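Long-range contact in probable uracil-DNA glycosylase (Acanthamoeba polyphaga mimivirus, PDB 5X55), which is a probable uracil-DNA glycosylase, a viral member of the uracil-DNA glycosylase superfamily built around a central parallel beta sheet: residues Leu178-Gln190 and Tyr282-Trp295. Residues are numbered along the deposited sequence; the frame is centred on the assembly and turned at random.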
ATOM      1  N   LEU A 178      -8.756   5.485  -5.669  1.00 23.10           N
ATOM      2  CA  LEU A 178      -8.824   4.645  -6.872  1.00 18.77           C
ATOM      3  C   LEU A 178      -9.946   3.634  -6.822  1.00 22.42           C
ATOM      4  O   LEU A 178      -9.843   2.642  -6.072  1.00 26.20           O
ATOM      5  CB  LEU A 178      -7.518   3.891  -7.073  1.00 23.79           C
ATOM      6  CG  LEU A 178      -6.398   4.551  -7.849  1.00 26.60           C
ATOM      7  CD1 LEU A 178      -5.253   3.539  -7.980  1.00 20.07           C
ATOM      8  CD2 LEU A 178      -6.950   4.987  -9.192  1.00 24.41           C
ATOM      9  N   PRO A 179     -11.001   3.786  -7.616  1.00 24.63           N
ATOM     10  CA  PRO A 179     -11.935   2.679  -7.792  1.00 25.11           C
ATOM     11  C   PRO A 179     -11.224   1.485  -8.379  1.00 22.14           C
ATOM     12  O   PRO A 179     -10.213   1.626  -9.101  1.00 19.13           O
ATOM     13  CB  PRO A 179     -12.990   3.255  -8.750  1.00 24.02           C
ATOM     14  CG  PRO A 179     -12.351   4.428  -9.380  1.00 23.17           C
ATOM     15  CD  PRO A 179     -11.401   4.981  -8.378  1.00 24.02           C
ATOM     16  N   PRO A 180     -11.689   0.264  -8.081  1.00 22.02           N
ATOM     17  CA  PRO A 180     -10.962  -0.933  -8.547  1.00 22.55           C
ATOM     18  C   PRO A 180     -10.782  -0.983 -10.056  1.00 22.26           C
ATOM     19  O   PRO A 180      -9.740  -1.448 -10.537  1.00 22.81           O
ATOM     20  CB  PRO A 180     -11.826  -2.099  -8.042  1.00 19.34           C
ATOM     21  CG  PRO A 180     -13.147  -1.515  -7.691  1.00 25.87           C
ATOM     22  CD  PRO A 180     -12.935  -0.059  -7.366  1.00 22.24           C
ATOM     23  N   GLY A 181     -11.759  -0.487 -10.817  1.00 20.39           N
ATOM     24  CA  GLY A 181     -11.668  -0.499 -12.270  1.00 22.13           C
ATOM     25  C   GLY A 181     -10.616   0.420 -12.843  1.00 20.56           C
ATOM     26  O   GLY A 181     -10.345   0.355 -14.046  1.00 23.38           O
ATOM     27  N   LYS A 182     -10.005   1.262 -12.017  1.00 22.02           N
ATOM     28  CA  LYS A 182      -8.972   2.167 -12.477  1.00 19.66           C
ATOM     29  C   LYS A 182      -7.590   1.769 -12.005  1.00 19.67           C
ATOM     30  O   LYS A 182      -6.619   2.450 -12.331  1.00 25.31           O
ATOM     31  CB  LYS A 182      -9.310   3.586 -12.017  1.00 24.51           C
ATOM     32  CG  LYS A 182     -10.695   4.003 -12.499  1.00 30.32           C
ATOM     33  CD  LYS A 182     -10.628   4.347 -13.980  1.00 30.48           C
ATOM     34  CE  LYS A 182     -10.230   5.786 -14.188  1.00 44.75           C
ATOM     35  NZ  LYS A 182      -9.045   5.978 -15.093  1.00 54.00           N
ATOM     36  N   ILE A 183      -7.473   0.681 -11.255  1.00 18.86           N
ATOM     37  CA  ILE A 183      -6.170   0.178 -10.861  1.00 18.53           C
ATOM     38  C   ILE A 183      -5.433  -0.338 -12.087  1.00 20.70           C
ATOM     39  O   ILE A 183      -5.978  -1.128 -12.866  1.00 22.15           O
ATOM     40  CB  ILE A 183      -6.325  -0.932  -9.809  1.00 19.18           C
ATOM     41  CG1 ILE A 183      -6.788  -0.330  -8.483  1.00 17.28           C
ATOM     42  CG2 ILE A 183      -5.030  -1.714  -9.655  1.00 13.18           C
ATOM     43  CD1 ILE A 183      -7.524  -1.305  -7.601  1.00 17.97           C
ATOM     44  N   LYS A 184      -4.181   0.097 -12.258  1.00 21.33           N
ATOM     45  CA  LYS A 184      -3.284  -0.485 -13.255  1.00 22.11           C
ATOM     46  C   LYS A 184      -2.118  -1.262 -12.660  1.00 19.35           C
ATOM     47  O   LYS A 184      -1.671  -2.226 -13.267  1.00 18.51           O
ATOM     48  CB  LYS A 184      -2.717   0.603 -14.164  1.00 22.53           C
ATOM     49  CG  LYS A 184      -3.772   1.438 -14.821  1.00 22.98           C
ATOM     50  CD  LYS A 184      -3.286   2.862 -14.940  1.00 26.28           C
ATOM     51  CE  LYS A 184      -3.024   3.253 -16.361  1.00 29.48           C
ATOM     52  NZ  LYS A 184      -2.942   4.762 -16.460  1.00 36.87           N
ATOM     53  N   VAL A 185      -1.604  -0.839 -11.510  1.00 19.70           N
ATOM     54  CA  VAL A 185      -0.431  -1.420 -10.875  1.00 15.49           C
ATOM     55  C   VAL A 185      -0.745  -1.525  -9.397  1.00 16.24           C
ATOM     56  O   VAL A 185      -1.326  -0.600  -8.819  1.00 16.52           O
ATOM     57  CB  VAL A 185       0.831  -0.554 -11.095  1.00 17.07           C
ATOM     58  CG1 VAL A 185       2.059  -1.234 -10.515  1.00 16.84           C
ATOM     59  CG2 VAL A 185       1.023  -0.236 -12.560  1.00 18.74           C
ATOM     60  N   VAL A 186      -0.407  -2.668  -8.796  1.00 14.68           N
ATOM     61  CA  VAL A 186      -0.585  -2.911  -7.367  1.00 11.95           C
ATOM     62  C   VAL A 186       0.806  -3.038  -6.769  1.00 16.97           C
ATOM     63  O   VAL A 186       1.564  -3.939  -7.155  1.00 19.24           O
ATOM     64  CB  VAL A 186      -1.404  -4.183  -7.100  1.00 16.90           C
ATOM     65  CG1 VAL A 186      -1.504  -4.434  -5.592  1.00 12.42           C
ATOM     66  CG2 VAL A 186      -2.789  -4.092  -7.755  1.00 12.63           C
ATOM     67  N   ILE A 187       1.156  -2.130  -5.856  1.00 13.37           N
ATOM     68  CA  ILE A 187       2.437  -2.167  -5.144  1.00 17.93           C
ATOM     69  C   ILE A 187       2.157  -2.406  -3.661  1.00 18.27           C
ATOM     70  O   ILE A 187       1.684  -1.508  -2.950  1.00 17.50           O
ATOM     71  CB  ILE A 187       3.262  -0.886  -5.345  1.00 16.50           C
ATOM     72  CG1 ILE A 187       3.294  -0.487  -6.827  1.00 12.07           C
ATOM     73  CG2 ILE A 187       4.692  -1.087  -4.799  1.00 12.37           C
ATOM     74  CD1 ILE A 187       4.323   0.562  -7.158  1.00  9.65           C
ATOM     75  N   LEU A 188       2.487  -3.597  -3.183  1.00 17.82           N
ATOM     76  CA  LEU A 188       2.262  -3.942  -1.786  1.00 18.28           C
ATOM     77  C   LEU A 188       3.406  -3.483  -0.890  1.00 16.58           C
ATOM     78  O   LEU A 188       4.579  -3.739  -1.175  1.00 21.71           O
ATOM     79  CB  LEU A 188       2.080  -5.439  -1.646  1.00 18.93           C
ATOM     80  CG  LEU A 188       0.710  -5.820  -2.173  1.00 25.29           C
ATOM     81  CD1 LEU A 188       0.764  -7.262  -2.608  1.00 25.57           C
ATOM     82  CD2 LEU A 188      -0.331  -5.580  -1.084  1.00 22.69           C
ATOM     83  N   GLY A 189       3.054  -2.792   0.184  1.00 15.30           N
ATOM     84  CA  GLY A 189       3.920  -2.688   1.335  1.00 17.76           C
ATOM     85  C   GLY A 189       3.562  -3.751   2.372  1.00 18.46           C
ATOM     86  O   GLY A 189       2.625  -4.545   2.230  1.00 20.50           O
ATOM     87  N   GLN A 190       4.338  -3.772   3.434  1.00 17.56           N
ATOM     88  CA  GLN A 190       4.085  -4.734   4.491  1.00 18.02           C
ATOM     89  C   GLN A 190       3.310  -4.046   5.606  1.00 17.97           C
ATOM     90  O   GLN A 190       2.079  -4.110   5.623  1.00 21.22           O
ATOM     91  CB  GLN A 190       5.400  -5.315   4.977  1.00 18.26           C
ATOM     92  CG  GLN A 190       5.252  -6.460   5.944  1.00 26.25           C
ATOM     93  CD  GLN A 190       6.609  -7.071   6.295  1.00 27.23           C
ATOM     94  OE1 GLN A 190       7.032  -8.046   5.684  1.00 32.78           O
ATOM     95  NE2 GLN A 190       7.288  -6.498   7.287  1.00 28.08           N
ATOM     96  N   TYR A 282     -10.349 -10.366  -4.883  1.00 21.90           N
ATOM     97  CA  TYR A 282     -11.366  -9.572  -5.557  1.00 22.99           C
ATOM     98  C   TYR A 282     -10.806  -8.933  -6.821  1.00 23.95           C
ATOM     99  O   TYR A 282     -11.447  -8.954  -7.884  1.00 23.84           O
ATOM    100  CB  TYR A 282     -11.905  -8.505  -4.603  1.00 22.23           C
ATOM    101  CG  TYR A 282     -12.943  -7.623  -5.244  1.00 30.65           C
ATOM    102  CD1 TYR A 282     -14.287  -8.005  -5.276  1.00 31.74           C
ATOM    103  CD2 TYR A 282     -12.589  -6.420  -5.837  1.00 25.81           C
ATOM    104  CE1 TYR A 282     -15.246  -7.198  -5.873  1.00 31.75           C
ATOM    105  CE2 TYR A 282     -13.542  -5.610  -6.441  1.00 25.32           C
ATOM    106  CZ  TYR A 282     -14.861  -6.003  -6.458  1.00 29.84           C
ATOM    107  OH  TYR A 282     -15.812  -5.198  -7.048  1.00 36.74           O
ATOM    108  N   LEU A 283      -9.602  -8.355  -6.726  1.00 23.92           N
ATOM    109  CA  LEU A 283      -9.051  -7.665  -7.893  1.00 25.96           C
ATOM    110  C   LEU A 283      -8.728  -8.653  -9.013  1.00 26.60           C
ATOM    111  O   LEU A 283      -9.100  -8.432 -10.172  1.00 26.83           O
ATOM    112  CB  LEU A 283      -7.809  -6.852  -7.504  1.00 16.92           C
ATOM    113  CG  LEU A 283      -8.022  -5.664  -6.561  1.00 15.86           C
ATOM    114  CD1 LEU A 283      -6.681  -5.072  -6.171  1.00 21.40           C
ATOM    115  CD2 LEU A 283      -8.891  -4.608  -7.206  1.00 21.61           C
ATOM    116  N   THR A 284      -8.055  -9.764  -8.683  1.00 24.11           N
ATOM    117  CA  THR A 284      -7.681 -10.723  -9.717  1.00 28.57           C
ATOM    118  C   THR A 284      -8.875 -11.506 -10.262  1.00 30.61           C
ATOM    119  O   THR A 284      -8.804 -12.022 -11.381  1.00 35.42           O
ATOM    120  CB  THR A 284      -6.638 -11.707  -9.184  1.00 29.59           C
ATOM    121  OG1 THR A 284      -7.202 -12.458  -8.097  1.00 34.22           O
ATOM    122  CG2 THR A 284      -5.405 -10.949  -8.702  1.00 25.32           C
ATOM    123  N   ASP A 285      -9.963 -11.612  -9.512  1.00 24.74           N
ATOM    124  CA  ASP A 285     -11.131 -12.287 -10.052  1.00 25.65           C
ATOM    125  C   ASP A 285     -11.953 -11.368 -10.942  1.00 37.58           C
ATOM    126  O   ASP A 285     -12.583 -11.840 -11.896  1.00 41.28           O
ATOM    127  CB  ASP A 285     -12.018 -12.831  -8.931  1.00 32.44           C
ATOM    128  CG  ASP A 285     -11.314 -13.885  -8.070  1.00 40.56           C
ATOM    129  OD1 ASP A 285     -10.173 -14.312  -8.413  1.00 37.53           O
ATOM    130  OD2 ASP A 285     -11.910 -14.278  -7.034  1.00 41.98           O
ATOM    131  N   ASN A 286     -11.978 -10.062 -10.667  1.00 31.18           N
ATOM    132  CA  ASN A 286     -12.887  -9.232 -11.443  1.00 28.01           C
ATOM    133  C   ASN A 286     -12.207  -8.397 -12.519  1.00 26.59           C
ATOM    134  O   ASN A 286     -12.906  -7.795 -13.333  1.00 28.90           O
ATOM    135  CB  ASN A 286     -13.697  -8.337 -10.511  1.00 28.14           C
ATOM    136  CG  ASN A 286     -14.726  -9.128  -9.742  1.00 39.10           C
ATOM    137  OD1 ASN A 286     -14.539  -9.442  -8.560  1.00 39.41           O
ATOM    138  ND2 ASN A 286     -15.808  -9.501 -10.423  1.00 40.79           N
ATOM    139  N   TYR A 287     -10.878  -8.372 -12.573  1.00 27.12           N
ATOM    140  CA  TYR A 287     -10.168  -7.522 -13.517  1.00 26.68           C
ATOM    141  C   TYR A 287      -9.031  -8.289 -14.172  1.00 27.55           C
ATOM    142  O   TYR A 287      -8.584  -9.334 -13.684  1.00 26.58           O
ATOM    143  CB  TYR A 287      -9.637  -6.246 -12.829  1.00 26.50           C
ATOM    144  CG  TYR A 287     -10.771  -5.443 -12.256  1.00 24.38           C
ATOM    145  CD1 TYR A 287     -11.519  -4.591 -13.064  1.00 31.89           C
ATOM    146  CD2 TYR A 287     -11.145  -5.585 -10.936  1.00 25.33           C
ATOM    147  CE1 TYR A 287     -12.588  -3.880 -12.553  1.00 27.27           C
ATOM    148  CE2 TYR A 287     -12.217  -4.880 -10.421  1.00 27.88           C
ATOM    149  CZ  TYR A 287     -12.932  -4.036 -11.242  1.00 23.60           C
ATOM    150  OH  TYR A 287     -13.992  -3.330 -10.757  1.00 33.24           O
ATOM    151  N   ASP A 288      -8.556  -7.753 -15.288  1.00 31.34           N
ATOM    152  CA  ASP A 288      -7.585  -8.494 -16.057  1.00 34.98           C
ATOM    153  C   ASP A 288      -6.342  -7.678 -16.330  1.00 30.58           C
ATOM    154  O   ASP A 288      -6.385  -6.439 -16.409  1.00 31.42           O
ATOM    155  CB  ASP A 288      -8.193  -8.995 -17.348  1.00 38.68           C
ATOM    156  CG  ASP A 288      -9.227 -10.095 -17.104  1.00 54.13           C
ATOM    157  OD1 ASP A 288     -10.127 -10.279 -17.957  1.00 60.74           O
ATOM    158  OD2 ASP A 288      -9.144 -10.774 -16.060  1.00 59.00           O
ATOM    159  N   ASP A 289      -5.226  -8.404 -16.423  1.00 28.11           N
ATOM    160  CA  ASP A 289      -3.985  -7.815 -16.892  1.00 35.67           C
ATOM    161  C   ASP A 289      -3.547  -6.658 -15.988  1.00 31.94           C
ATOM    162  O   ASP A 289      -3.164  -5.578 -16.457  1.00 26.05           O
ATOM    163  CB  ASP A 289      -4.159  -7.345 -18.338  1.00 34.99           C
ATOM    164  CG  ASP A 289      -2.860  -7.010 -18.998  1.00 48.44           C
ATOM    165  OD1 ASP A 289      -2.805  -5.936 -19.629  1.00 49.98           O
ATOM    166  OD2 ASP A 289      -1.911  -7.816 -18.881  1.00 48.87           O
ATOM    167  N   LEU A 290      -3.673  -6.854 -14.678  1.00 24.47           N
ATOM    168  CA  LEU A 290      -3.080  -5.917 -13.740  1.00 25.39           C
ATOM    169  C   LEU A 290      -1.591  -6.190 -13.662  1.00 25.63           C
ATOM    170  O   LEU A 290      -1.114  -7.265 -14.036  1.00 27.71           O
ATOM    171  CB  LEU A 290      -3.706  -6.050 -12.353  1.00 23.09           C
ATOM    172  CG  LEU A 290      -5.225  -5.910 -12.278  1.00 29.60           C
ATOM    173  CD1 LEU A 290      -5.703  -5.994 -10.829  1.00 28.02           C
ATOM    174  CD2 LEU A 290      -5.703  -4.627 -12.927  1.00 24.00           C
ATOM    175  N   ILE A 291      -0.847  -5.214 -13.160  1.00 20.68           N
ATOM    176  CA  ILE A 291       0.571  -5.401 -12.892  1.00 20.84           C
ATOM    177  C   ILE A 291       0.781  -5.446 -11.383  1.00 19.21           C
ATOM    178  O   ILE A 291       0.406  -4.505 -10.673  1.00 18.38           O
ATOM    179  CB  ILE A 291       1.416  -4.299 -13.539  1.00 17.08           C
ATOM    180  CG1 ILE A 291       1.141  -4.282 -15.045  1.00 21.46           C
ATOM    181  CG2 ILE A 291       2.891  -4.545 -13.224  1.00 19.63           C
ATOM    182  CD1 ILE A 291       1.555  -3.009 -15.741  1.00 23.95           C
ATOM    183  N   PHE A 292       1.374  -6.538 -10.899  1.00 16.27           N
ATOM    184  CA  PHE A 292       1.725  -6.714  -9.497  1.00 17.93           C
ATOM    185  C   PHE A 292       3.235  -6.587  -9.343  1.00 20.44           C
ATOM    186  O   PHE A 292       4.000  -7.294 -10.016  1.00 18.90           O
ATOM    187  CB  PHE A 292       1.248  -8.074  -8.963  1.00 17.67           C
ATOM    188  CG  PHE A 292      -0.230  -8.140  -8.713  1.00 17.15           C
ATOM    189  CD1 PHE A 292      -1.110  -8.392  -9.752  1.00 15.58           C
ATOM    190  CD2 PHE A 292      -0.745  -7.921  -7.432  1.00 18.62           C
ATOM    191  CE1 PHE A 292      -2.485  -8.437  -9.537  1.00 17.95           C
ATOM    192  CE2 PHE A 292      -2.127  -7.958  -7.193  1.00 18.67           C
ATOM    193  CZ  PHE A 292      -3.002  -8.212  -8.255  1.00 20.94           C
ATOM    194  N   VAL A 293       3.655  -5.684  -8.463  1.00 17.73           N
ATOM    195  CA  VAL A 293       5.060  -5.436  -8.167  1.00 15.81           C
ATOM    196  C   VAL A 293       5.345  -5.992  -6.781  1.00 21.81           C
ATOM    197  O   VAL A 293       4.750  -5.539  -5.793  1.00 21.75           O
ATOM    198  CB  VAL A 293       5.386  -3.939  -8.240  1.00 16.70           C
ATOM    199  CG1 VAL A 293       6.815  -3.705  -7.878  1.00 14.18           C
ATOM    200  CG2 VAL A 293       5.089  -3.414  -9.610  1.00 14.14           C
ATOM    201  N   ALA A 294       6.244  -6.979  -6.705  1.00 17.74           N
ATOM    202  CA  ALA A 294       6.556  -7.675  -5.459  1.00 19.46           C
ATOM    203  C   ALA A 294       7.971  -7.299  -5.014  1.00 20.70           C
ATOM    204  O   ALA A 294       8.960  -7.824  -5.534  1.00 20.76           O
ATOM    205  CB  ALA A 294       6.409  -9.188  -5.630  1.00 18.39           C
ATOM    206  N   TRP A 295       8.066  -6.391  -4.044  1.00 16.38           N
ATOM    207  CA  TRP A 295       9.345  -5.994  -3.479  1.00 18.63           C
ATOM    208  C   TRP A 295       9.518  -6.689  -2.118  1.00 21.67           C
ATOM    209  O   TRP A 295       8.869  -6.319  -1.131  1.00 16.42           O
ATOM    210  CB  TRP A 295       9.409  -4.477  -3.353  1.00 16.79           C
ATOM    211  CG  TRP A 295       9.444  -3.697  -4.667  1.00 16.73           C
ATOM    212  CD1 TRP A 295       9.908  -4.122  -5.887  1.00 15.32           C
ATOM    213  CD2 TRP A 295       9.000  -2.338  -4.858  1.00 17.36           C
ATOM    214  NE1 TRP A 295       9.781  -3.104  -6.823  1.00 16.77           N
ATOM    215  CE2 TRP A 295       9.227  -2.006  -6.213  1.00 14.97           C
ATOM    216  CE3 TRP A 295       8.436  -1.374  -4.008  1.00 16.01           C
ATOM    217  CZ2 TRP A 295       8.905  -0.760  -6.737  1.00 14.65           C
ATOM    218  CZ3 TRP A 295       8.121  -0.118  -4.535  1.00 17.14           C
ATOM    219  CH2 TRP A 295       8.351   0.169  -5.889  1.00 15.88           C
TER
HETATM  220  O   HOH W   1      -2.582  -2.959 -15.756  1.00 19.61           O
HETATM  221  O   HOH W   2       2.014  -5.877  -5.303  1.00 24.21           O
HETATM  222  O   HOH W   3       5.623  -4.862  -3.461  1.00 15.53           O
HETATM  223  O   HOH W   4       7.061  -4.058  -0.215  1.00 21.05           O
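V186 O is gripped twice: V293 N donates to it at 3.0 Å in a nearly straight bond, and a water between the strands also donates. The same water bonds to V293 O and, weakly, to L188 N, standing in where L188 N lies 4.0 Å from V293 O. A second water links V293 O to L188 O and accepts from W295 N. Upstream the pairing is direct, with V186 N on I291 O at 2.7 Å and I291 N on K184 O. Strands 185-189 and 291-295 form the middle pair of the four-stranded parallel sheet of this uracil-DNA glycosylase fold, with 251-255 and 312-316 outside them. On one face V186 and F292 lie side by side, V186 CG2 resting over the ring toward its rim. The other face carries V185 CG1 against V293 CG2 (3.8 Å) and a CH-pi contact, I187 CG2 sitting 4.0 Å from the centroid of the W295 six-membered ring; chi1 of -47° sets I187 CG1 beside the backbone N and leaves CG2, anti to it, over the indole face. Before the strands, L283 CD2 of helix 273-286 touches both I183 CD1 (3.6 Å) and P180 CB, which also packs on Y287 CE2 (3.7 Å). The Y287 ring turns one face to the P180 backbone, with P180 C over it and P180 O above its centre, while G181 CA approaches Y287 CE1 obliquely (3.5 Å).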